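Odorant binding protein 4 (Chrysopa pallens, PDB 6JPM) is probably a soluble carrier of odorant molecules, a secreted, mainly helical protein of the PBP/GOBP family from a predatory lacewing. Local coordinates at residues T10-L13 and M14-C18; T22-T25 and D26-N30; K41-M44 and C45-C49; N48-L51 and E52-I56. One frame throughout, in Å; residues are numbered along the deposited sequence.

Following the chain from its N terminus, the four contacts come in series, each local and none nested inside or crossing another. Interaction 1 covers the middle of helix 4-22; interaction 2 closes the short loop after it and starts helix 26-32. Interactions 3 and 4 share Asn48 and Cys49 on helix 41-53, the first along its opening turns, the second at its C-terminal end. Ties between the units follow: a salt bridge from Arg15 to Asp26 links interactions 1 and 2, while the disulfide Cys18-Cys49 fastens helix 4-22 to helix 41-53. Interaction 2 packs on interaction 3 through Lys42 and Met43, but does not touch interaction 4.

Interaction 1: residues T10-L13 and M14-C18; sequences TANL and MRKMC
Along helix 4-22, Thr10 and Met14 are neighbours one turn apart, their side chains lying side by side and pointing the same way. The methyl CG2 of Thr10 meets CE at the end of Met14 at 4.0 Å. Met14 gets there because its CG stands anti to the carbonyl carbon (chi1 -67°) and the rest of its chain is extended, running back along the helix toward the preceding turn. On the way its CG passes 3.3 Å from Thr10 O, the same oxygen that accepts from Met14 N at 3.0 Å. The OG1 of Thr10 turns to Gln6 O, so the methyl is the branch turned to the methionine.

This helix is the first of the mainly helical PBP/GOBP fold, and Cys18, one turn beyond Met14, carries its disulfide to Cys49 on helix 41-53. The inward side of the helix is marked by Met14 on Ile50, Arg15 on Tyr46 and Met17 on Thr53.

A second pair lies on another side of the helix. Lys16 stretches out fully and passes obliquely by the oxygen end of the Asn12 amide, its CE 3.2 Å from Asn12 OD1. The ammonium NZ stands 3.7 Å from Asn12 OD1, where any attraction is probably no more than electrostatic. Beside it, Lys16 N donates to Asn12 O at 3.0 Å. Arg15 touches the turn before it only near its root, where CB lies 3.6 Å from Asn12 O; its guanidinium bridges two helices, NE donating to Gln19 OE1 and NH2 forming a salt bridge with Asp26 of helix 26-32.

Interaction 2: residues T22-T25 and D26-N30; sequences TKVT and DEQIN
Thr25 and Gln28 set their side chains at about a right angle, and each binds the backbone of the other. The hydroxyl of Thr25 sits between its own backbone N and carbonyl carbon (chi1 69°), which turns OG1 inward to accept from Gln28 N at 3.1 Å. Gln28 returns the bond: its chain, extended beyond CG, passes over the hydroxyl, with CG 3.3 Å from Thr25 OG1, and brings the amide oxygen to the backbone of the threonine. Thr25 N donates to Gln28 OE1 at 3.0 Å, in the amide plane on a lone pair and nearly straight (168°). The other end of that amide is held too, since Gln28 NE2 bonds to Asp38 and Asp40, so its rotation is fixed from both sides. With an alanine in place of Gln28, the N-H of Thr25 would probably lose its acceptor and the two aspartates a shared donor.

Val24 flanks this pair. Its CG2 lies 3.4 Å from Gln28 OE1, while CG1 meets Ile29 CD1 at 3.8 Å, the valine and isoleucine side chains crossing at about a right angle. The first full helical turn closes beside them, with Ile29 N donating to Thr25 O at 3.1 Å. Asp26, its CB directed away from the loop, also accepts a hydrogen bond at OD1 from Gln19 NE2 of helix 4-22.

The reciprocal bonds of Thr25 and Gln28 make a capping box, and the apolar contact between the residue before the N-cap, Val24, and Ile29 is the accompanying hydrophobic staple, together starting helix 26-32.

Interaction 3: residues K41-M44 and C45-C49; sequences KKMM and CYMNC
Tyr46 sits one turn along helix 41-53 from Lys42 and Met43 and can be followed outward atom by atom. Its CB rests on the preceding turn, 3.5 Å from Lys42 O, to which Tyr46 N donates at 3.0 Å. With CG anti to the backbone N (chi1 171°), the ring swings off the helix toward helices 4-22 and 26-32. At CD2 it meets Met43 CE, 3.7 Å away and placed obliquely to the ring. On the opposite side of the ring Tyr46 CE1 lies 3.7 Å from Cys18 CB, while Val24 and Ile29 also pack on the tyrosine. The tip, OH, is hydrogen-bonded to Pro119 O at the C terminus of the chain, and the aliphatic part of Arg15 presses close to it.

Met43 touches two neighbours at once. Its chain, bent at chi2 and again at chi3, carries its terminal methyl forward along the helix to the next turn, so that CE touches Met47 SD at 3.7 Å as well as the tyrosine. Met43 and Met47 otherwise run side by side in the same direction, the latter reaching Ala105 of helix 99-111 and the C-terminal residues Tyr116 and Leu118. Met44 turns to a different side, against Glu99 and Tyr102.

Cys45 keeps its SG beside its backbone N, 3.5 Å from Lys41 O, and from there bonds to Cys98. With Cys49 one turn later joined to Cys18, two bridges leave a single helix in different directions, as in the interlocked disulfides of classical insect odorant-binding proteins; the third bridge of this protein is Cys89-Cys107.

Interaction 4: residues N48-L51 and E52-I56; sequences NCIL and ETMKI
The amide of Asn48 and the carboxylate of Glu52, one turn apart on helix 41-53, are turned 66° against each other. Asn48 ND2 stands above a face of the carboxylate and makes only a weak bond to Glu52 OE2, at 3.2 Å. A water completes the link: it donates to Asn48 OD1 at 2.6 Å and also to Glu52 OE2, nearer the carboxylate plane than the amide nitrogen is. Both halves of the amide are thus tied to a single carboxylate oxygen. Glu52 is on the solvent side, while Asn48 also packs on Ala101. Replacing Asn48 by a leucine would probably leave Glu52 OE2 without its amide donor and the water without one of its two acceptors, setting the carboxylate freer to turn.

The carbonyl group of Cys49 is gripped twice, its oxygen accepting from Thr53 N and, at 2.9 Å, from Thr53 OG1, which arrive from opposite faces of its plane. OG1 can fold back to it because it stands anti to Thr53's carbonyl carbon (chi1 -60°).

The C-terminal end of the helix is closed by a Schellman motif. Lys55 adopts a positive phi of 67°, its N donates to Glu52 O, and Ile56 N makes a weak bond to Leu51 O at 3.0 Å. The turn brings Ile56 CB against Leu51 CD2 at 4.0 Å, while Met54 SD lies 3.9 Å from Ile50 CG2. Ile50 and Met54 face Met14 of helix 4-22, Leu51 and Ile56 cover Phe104 of helix 99-111, and Ile56 also reaches Val67 of helix 64-70 as the chain enters strands 57-58 and 61-62.

Interaction 1: residues T10-L13 and M14-C18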
loop_
_atom_site.group_PDB
_atom_site.type_symbol
_atom_site.label_atom_id
_atom_site.label_comp_id
_atom_site.label_asym_id
_atom_site.label_seq_id
_atom_site.Cartn_x
_atom_site.Cartn_y
_atom_site.Cartn_z
ATOM N N THR A 10 12.282 -5.715 -0.456
ATOM C CA THR A 10 11.111 -6.357 0.127
ATOM C C THR A 10 9.852 -6.044 -0.681
ATOM O O THR A 10 8.987 -6.909 -0.857
ATOM C CB THR A 10 10.959 -5.923 1.586
ATOM O OG1 THR A 10 12.031 -6.485 2.352
ATOM C CG2 THR A 10 9.665 -6.413 2.151
ATOM N N ALA A 11 9.747 -4.822 -1.207
ATOM C CA ALA A 11 8.610 -4.480 -2.062
ATOM C C ALA A 11 8.568 -5.360 -3.305
ATOM O O ALA A 11 7.501 -5.845 -3.704
ATOM C CB ALA A 11 8.683 -3.005 -2.454
ATOM N N ASN A 12 9.727 -5.590 -3.925
ATOM C CA ASN A 12 9.777 -6.431 -5.118
ATOM C C ASN A 12 9.373 -7.869 -4.804
ATOM O O ASN A 12 8.678 -8.523 -5.594
ATOM C CB ASN A 12 11.177 -6.373 -5.727
ATOM C CG ASN A 12 11.221 -6.954 -7.110
ATOM O OD1 ASN A 12 11.544 -8.121 -7.290
ATOM N ND2 ASN A 12 10.873 -6.145 -8.101
ATOM N N LEU A 13 9.768 -8.368 -3.639
ATOM C CA LEU A 13 9.402 -9.727 -3.263
ATOM C C LEU A 13 7.903 -9.847 -2.986
ATOM O O LEU A 13 7.285 -10.872 -3.302
ATOM C CB LEU A 13 10.232 -10.131 -2.049
ATOM C CG LEU A 13 10.111 -11.546 -1.504
ATOM C CD1 LEU A 13 10.338 -12.554 -2.623
ATOM C CD2 LEU A 13 11.155 -11.696 -0.409
ATOM N N MET A 14 7.302 -8.820 -2.377
ATOM C CA MET A 14 5.856 -8.839 -2.175
ATOM C C MET A 14 5.120 -8.813 -3.506
ATOM O O MET A 14 4.095 -9.485 -3.677
ATOM C CB MET A 14 5.429 -7.649 -1.315
ATOM C CG MET A 14 5.921 -7.723 0.113
ATOM S SD MET A 14 5.184 -6.438 1.150
ATOM C CE MET A 14 5.795 -6.939 2.754
ATOM N N ARG A 15 5.614 -8.029 -4.460
ATOM C CA ARG A 15 4.965 -7.993 -5.763
ATOM C C ARG A 15 5.029 -9.356 -6.436
ATOM O O ARG A 15 4.028 -9.828 -6.982
ATOM C CB ARG A 15 5.596 -6.923 -6.648
ATOM C CG ARG A 15 4.875 -6.778 -7.985
ATOM C CD ARG A 15 5.835 -6.458 -9.040
ATOM N NE ARG A 15 5.297 -6.635 -10.380
ATOM C CZ ARG A 15 5.168 -5.634 -11.233
ATOM N NH1 ARG A 15 5.524 -4.424 -10.849
ATOM N NH2 ARG A 15 4.695 -5.833 -12.459
ATOM N N LYS A 16 6.198 -10.001 -6.391
ATOM C CA LYS A 16 6.383 -11.320 -6.994
ATOM C C LYS A 16 5.412 -12.339 -6.424
ATOM O O LYS A 16 4.977 -13.246 -7.131
ATOM C CB LYS A 16 7.816 -11.810 -6.764
ATOM C CG LYS A 16 8.871 -11.158 -7.616
ATOM C CD LYS A 16 10.224 -11.767 -7.267
ATOM C CE LYS A 16 11.350 -11.227 -8.119
ATOM N NZ LYS A 16 12.665 -11.642 -7.538
ATOM N N MET A 17 5.046 -12.202 -5.153
ATOM C CA MET A 17 4.051 -13.113 -4.605
ATOM C C MET A 17 2.628 -12.692 -4.970
ATOM O O MET A 17 1.813 -13.532 -5.367
ATOM C CB MET A 17 4.213 -13.192 -3.094
ATOM C CG MET A 17 3.021 -13.847 -2.436
ATOM S SD MET A 17 2.986 -13.478 -0.691
ATOM C CE MET A 17 2.865 -11.702 -0.737
ATOM N N CYS A 18 2.312 -11.398 -4.865
ATOM C CA CYS A 18 0.919 -10.964 -4.984
ATOM C C CYS A 18 0.439 -10.819 -6.418
ATOM O O CYS A 18 -0.766 -10.937 -6.669
ATOM C CB CYS A 18 0.721 -9.633 -4.266
ATOM S SG CYS A 18 0.658 -9.861 -2.473
#

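Interaction 2: residues T22-T25 and D26-N30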
loop_
_atom_site.group_PDB
_atom_site.type_symbol
_atom_site.label_atom_id
_atom_site.label_comp_id
_atom_site.label_asym_id
_atom_site.label_seq_id
_atom_site.Cartn_x
_atom_site.Cartn_y
_atom_site.Cartn_z
ATOM N N THR A 22 -3.176 -12.657 -7.997
ATOM C CA THR A 22 -4.333 -11.808 -8.348
ATOM C C THR A 22 -4.486 -11.601 -9.850
ATOM O O THR A 22 -5.502 -11.116 -10.195
ATOM C CB THR A 22 -4.230 -10.451 -7.642
ATOM O OG1 THR A 22 -3.068 -9.750 -8.083
ATOM C CG2 THR A 22 -4.258 -10.591 -6.142
ATOM N N LYS A 23 -3.441 -11.856 -10.636
ATOM C CA LYS A 23 -3.402 -11.662 -12.089
ATOM C C LYS A 23 -3.561 -10.201 -12.495
ATOM O O LYS A 23 -3.935 -9.905 -13.639
ATOM C CB LYS A 23 -4.452 -12.516 -12.800
ATOM C CG LYS A 23 -4.220 -13.989 -12.592
ATOM C CD LYS A 23 -2.973 -14.448 -13.289
ATOM C CE LYS A 23 -3.252 -14.610 -14.769
ATOM N NZ LYS A 23 -4.639 -15.102 -15.013
ATOM N N VAL A 24 -3.256 -9.271 -11.592
ATOM C CA VAL A 24 -3.134 -7.881 -12.000
ATOM C C VAL A 24 -2.047 -7.802 -13.068
ATOM O O VAL A 24 -1.081 -8.575 -13.041
ATOM C CB VAL A 24 -2.828 -7.024 -10.758
ATOM C CG1 VAL A 24 -1.472 -7.395 -10.150
ATOM C CG2 VAL A 24 -2.928 -5.545 -11.068
ATOM N N THR A 25 -2.212 -6.905 -14.043
ATOM C CA THR A 25 -1.211 -6.799 -15.101
ATOM C C THR A 25 -0.125 -5.792 -14.716
ATOM O O THR A 25 -0.309 -4.941 -13.838
ATOM C CB THR A 25 -1.839 -6.389 -16.453
ATOM O OG1 THR A 25 -2.305 -5.029 -16.405
ATOM C CG2 THR A 25 -3.003 -7.327 -16.856
ATOM N N ASP A 26 1.012 -5.890 -15.414
ATOM C CA ASP A 26 2.098 -4.920 -15.241
ATOM C C ASP A 26 1.618 -3.499 -15.501
ATOM O O ASP A 26 1.983 -2.572 -14.770
ATOM C CB ASP A 26 3.254 -5.236 -16.201
ATOM C CG ASP A 26 4.097 -6.417 -15.755
ATOM O OD1 ASP A 26 3.809 -7.033 -14.693
ATOM O OD2 ASP A 26 5.064 -6.728 -16.481
ATOM N N GLU A 27 0.833 -3.298 -16.562
ATOM C CA GLU A 27 0.354 -1.948 -16.855
ATOM C C GLU A 27 -0.590 -1.435 -15.775
ATOM O O GLU A 27 -0.571 -0.241 -15.454
ATOM C CB GLU A 27 -0.342 -1.894 -18.211
ATOM C CG GLU A 27 -0.790 -0.478 -18.556
ATOM C CD GLU A 27 -1.186 -0.308 -20.012
ATOM O OE1 GLU A 27 -1.649 -1.292 -20.627
ATOM O OE2 GLU A 27 -1.032 0.816 -20.541
ATOM N N GLN A 28 -1.437 -2.305 -15.218
ATOM C CA GLN A 28 -2.311 -1.876 -14.122
ATOM C C GLN A 28 -1.500 -1.385 -12.931
ATOM O O GLN A 28 -1.811 -0.347 -12.346
ATOM C CB GLN A 28 -3.232 -3.018 -13.685
ATOM C CG GLN A 28 -4.442 -3.215 -14.583
ATOM C CD GLN A 28 -5.294 -4.358 -14.119
ATOM O OE1 GLN A 28 -4.794 -5.469 -13.908
ATOM N NE2 GLN A 28 -6.594 -4.093 -13.921
ATOM N N ILE A 29 -0.446 -2.117 -12.568
ATOM C CA ILE A 29 0.424 -1.695 -11.471
ATOM C C ILE A 29 1.133 -0.398 -11.813
ATOM O O ILE A 29 1.239 0.503 -10.968
ATOM C CB ILE A 29 1.436 -2.800 -11.118
ATOM C CG1 ILE A 29 0.712 -4.004 -10.498
ATOM C CG2 ILE A 29 2.502 -2.245 -10.174
ATOM C CD1 ILE A 29 1.614 -5.243 -10.349
ATOM N N ASN A 30 1.657 -0.296 -13.050
ATOM C CA ASN A 30 2.361 0.911 -13.478
ATOM C C ASN A 30 1.429 2.121 -13.505
ATOM O O ASN A 30 1.805 3.216 -13.065
ATOM C CB ASN A 30 3.005 0.686 -14.862
ATOM C CG ASN A 30 4.160 -0.347 -14.826
ATOM O OD1 ASN A 30 4.720 -0.627 -13.760
ATOM N ND2 ASN A 30 4.524 -0.904 -15.998
#

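Interaction 3: residues K41-M44 and C45-C49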
loop_
_atom_site.group_PDB
_atom_site.type_symbol
_atom_site.label_atom_id
_atom_site.label_comp_id
_atom_site.label_asym_id
_atom_site.label_seq_id
_atom_site.Cartn_x
_atom_site.Cartn_y
_atom_site.Cartn_z
ATOM N N LYS A 41 -11.171 -5.434 -10.346
ATOM C CA LYS A 41 -11.029 -6.324 -9.168
ATOM C C LYS A 41 -9.593 -6.839 -8.998
ATOM O O LYS A 41 -9.204 -6.969 -7.899
ATOM C CB LYS A 41 -12.108 -7.399 -9.223
ATOM C CG LYS A 41 -11.848 -8.718 -8.540
ATOM C CD LYS A 41 -13.129 -9.505 -8.393
ATOM C CE LYS A 41 -12.926 -10.959 -8.061
ATOM N NZ LYS A 41 -14.145 -11.766 -8.317
ATOM N N LYS A 42 -8.878 -7.108 -10.090
ATOM C CA LYS A 42 -7.485 -7.610 -10.005
ATOM C C LYS A 42 -6.571 -6.560 -9.360
ATOM O O LYS A 42 -5.822 -6.911 -8.544
ATOM C CB LYS A 42 -6.937 -8.099 -11.345
ATOM C CG LYS A 42 -7.751 -9.163 -12.051
ATOM C CD LYS A 42 -7.123 -9.631 -13.321
ATOM C CE LYS A 42 -7.729 -9.035 -14.562
ATOM N NZ LYS A 42 -7.473 -7.594 -14.729
ATOM N N MET A 43 -6.697 -5.309 -9.743
ATOM C CA MET A 43 -5.893 -4.230 -9.151
ATOM C C MET A 43 -6.268 -4.100 -7.670
ATOM O O MET A 43 -5.397 -3.984 -6.898
ATOM C CB MET A 43 -6.187 -2.922 -9.870
ATOM C CG MET A 43 -5.353 -1.768 -9.441
ATOM S SD MET A 43 -3.661 -1.946 -9.853
ATOM C CE MET A 43 -2.948 -2.262 -8.259
ATOM N N MET A 44 -7.559 -4.149 -7.366
ATOM C CA MET A 44 -8.088 -4.040 -5.982
ATOM C C MET A 44 -7.564 -5.191 -5.121
ATOM O O MET A 44 -7.042 -4.936 -4.094
ATOM C CB MET A 44 -9.615 -3.976 -5.939
ATOM C CG MET A 44 -10.154 -2.658 -6.398
ATOM S SD MET A 44 -11.864 -2.266 -6.152
ATOM C CE MET A 44 -12.658 -3.840 -6.366
ATOM N N CYS A 45 -7.649 -6.400 -5.626
ATOM C CA CYS A 45 -7.195 -7.581 -4.877
ATOM C C CYS A 45 -5.679 -7.584 -4.732
ATOM O O CYS A 45 -5.243 -8.003 -3.743
ATOM C CB CYS A 45 -7.872 -8.854 -5.360
ATOM S SG CYS A 45 -9.638 -8.791 -4.987
ATOM N N TYR A 46 -4.958 -7.037 -5.702
ATOM C CA TYR A 46 -3.488 -6.914 -5.589
ATOM C C TYR A 46 -3.158 -6.002 -4.405
ATOM O O TYR A 46 -2.357 -6.361 -3.656
ATOM C CB TYR A 46 -2.828 -6.431 -6.878
ATOM C CG TYR A 46 -1.373 -6.096 -6.737
ATOM C CD1 TYR A 46 -0.416 -7.081 -6.774
ATOM C CD2 TYR A 46 -0.951 -4.797 -6.550
ATOM C CE1 TYR A 46 0.918 -6.776 -6.665
ATOM C CE2 TYR A 46 0.381 -4.472 -6.453
ATOM C CZ TYR A 46 1.321 -5.475 -6.489
ATOM O OH TYR A 46 2.624 -5.214 -6.363
ATOM N N MET A 47 -3.779 -4.833 -4.334
ATOM C CA MET A 47 -3.556 -3.889 -3.214
ATOM C C MET A 47 -3.931 -4.555 -1.873
ATOM O O MET A 47 -3.230 -4.373 -0.920
ATOM C CB MET A 47 -4.272 -2.552 -3.421
ATOM C CG MET A 47 -3.647 -1.640 -4.481
ATOM S SD MET A 47 -1.885 -1.780 -4.774
ATOM C CE MET A 47 -1.252 -1.039 -3.291
ATOM N N ASN A 48 -5.013 -5.312 -1.838
ATOM C CA ASN A 48 -5.416 -6.046 -0.621
ATOM C C ASN A 48 -4.316 -7.043 -0.227
ATOM O O ASN A 48 -3.958 -7.089 0.888
ATOM C CB ASN A 48 -6.755 -6.736 -0.776
ATOM C CG ASN A 48 -7.192 -7.337 0.534
ATOM O OD1 ASN A 48 -7.376 -6.652 1.503
ATOM N ND2 ASN A 48 -7.274 -8.631 0.581
ATOM N N CYS A 49 -3.835 -7.796 -1.196
ATOM C CA CYS A 49 -2.762 -8.784 -1.006
ATOM C C CYS A 49 -1.520 -8.069 -0.477
ATOM O O CYS A 49 -1.000 -8.530 0.426
ATOM C CB CYS A 49 -2.434 -9.509 -2.296
ATOM S SG CYS A 49 -1.136 -10.752 -2.131
#

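Interaction 4: residues N48-L51 and E52-I56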
loop_
_atom_site.group_PDB
_atom_site.type_symbol
_atom_site.label_atom_id
_atom_site.label_comp_id
_atom_site.label_asym_id
_atom_site.label_seq_id
_atom_site.Cartn_x
_atom_site.Cartn_y
_atom_site.Cartn_z
ATOM N N ASN A 48 -5.013 -5.312 -1.838
ATOM C CA ASN A 48 -5.416 -6.046 -0.621
ATOM C C ASN A 48 -4.316 -7.043 -0.227
ATOM O O ASN A 48 -3.958 -7.089 0.888
ATOM C CB ASN A 48 -6.755 -6.736 -0.776
ATOM C CG ASN A 48 -7.192 -7.337 0.534
ATOM O OD1 ASN A 48 -7.376 -6.652 1.503
ATOM N ND2 ASN A 48 -7.274 -8.631 0.581
ATOM N N CYS A 49 -3.835 -7.796 -1.196
ATOM C CA CYS A 49 -2.762 -8.784 -1.006
ATOM C C CYS A 49 -1.520 -8.069 -0.477
ATOM O O CYS A 49 -1.000 -8.530 0.426
ATOM C CB CYS A 49 -2.434 -9.509 -2.296
ATOM S SG CYS A 49 -1.136 -10.752 -2.131
ATOM N N ILE A 50 -1.120 -6.962 -1.074
ATOM C CA ILE A 50 0.087 -6.257 -0.650
ATOM C C ILE A 50 -0.059 -5.782 0.792
ATOM O O ILE A 50 0.809 -6.027 1.637
ATOM C CB ILE A 50 0.384 -5.080 -1.597
ATOM C CG1 ILE A 50 0.924 -5.568 -2.962
ATOM C CG2 ILE A 50 1.329 -4.085 -0.927
ATOM C CD1 ILE A 50 2.232 -6.378 -2.900
ATOM N N LEU A 51 -1.160 -5.094 1.093
ATOM C CA LEU A 51 -1.332 -4.513 2.421
ATOM C C LEU A 51 -1.634 -5.572 3.474
ATOM O O LEU A 51 -1.280 -5.390 4.639
ATOM C CB LEU A 51 -2.420 -3.439 2.387
ATOM C CG LEU A 51 -1.995 -2.169 1.649
ATOM C CD1 LEU A 51 -3.216 -1.396 1.180
ATOM C CD2 LEU A 51 -1.097 -1.296 2.569
ATOM N N GLU A 52 -2.265 -6.686 3.100
ATOM C CA GLU A 52 -2.341 -7.806 4.039
ATOM C C GLU A 52 -0.952 -8.370 4.325
ATOM O O GLU A 52 -0.606 -8.639 5.478
ATOM C CB GLU A 52 -3.250 -8.911 3.499
ATOM C CG GLU A 52 -4.742 -8.687 3.747
ATOM C CD GLU A 52 -5.577 -9.884 3.305
ATOM O OE1 GLU A 52 -4.986 -10.836 2.747
ATOM O OE2 GLU A 52 -6.812 -9.877 3.503
ATOM N N THR A 53 -0.135 -8.524 3.285
ATOM C CA THR A 53 1.220 -9.041 3.470
ATOM C C THR A 53 2.062 -8.110 4.328
ATOM O O THR A 53 2.883 -8.580 5.120
ATOM C CB THR A 53 1.868 -9.266 2.110
ATOM O OG1 THR A 53 1.087 -10.218 1.392
ATOM C CG2 THR A 53 3.299 -9.785 2.250
ATOM N N MET A 54 1.863 -6.798 4.209
ATOM C CA MET A 54 2.530 -5.855 5.095
ATOM C C MET A 54 1.923 -5.821 6.492
ATOM O O MET A 54 2.467 -5.131 7.361
ATOM C CB MET A 54 2.487 -4.444 4.508
ATOM C CG MET A 54 3.261 -4.295 3.193
ATOM S SD MET A 54 2.861 -2.715 2.402
ATOM C CE MET A 54 3.805 -1.566 3.411
ATOM N N LYS A 55 0.804 -6.520 6.711
ATOM C CA LYS A 55 0.046 -6.551 7.961
ATOM C C LYS A 55 -0.612 -5.215 8.288
ATOM O O LYS A 55 -1.119 -5.040 9.396
ATOM C CB LYS A 55 0.915 -7.018 9.134
ATOM C CG LYS A 55 1.314 -8.484 9.002
ATOM C CD LYS A 55 2.313 -8.906 10.068
ATOM C CE LYS A 55 3.708 -8.390 9.755
ATOM N NZ LYS A 55 4.734 -9.053 10.607
ATOM N N ILE A 56 -0.635 -4.278 7.342
ATOM C CA ILE A 56 -1.283 -2.983 7.528
ATOM C C ILE A 56 -2.802 -3.107 7.410
ATOM O O ILE A 56 -3.545 -2.382 8.078
ATOM C CB ILE A 56 -0.703 -1.980 6.506
ATOM C CG1 ILE A 56 0.794 -1.759 6.781
ATOM C CG2 ILE A 56 -1.460 -0.657 6.530
ATOM C CD1 ILE A 56 1.076 -1.066 8.129
HETATM O O HOH W 1 -8.240 -7.616 3.755
#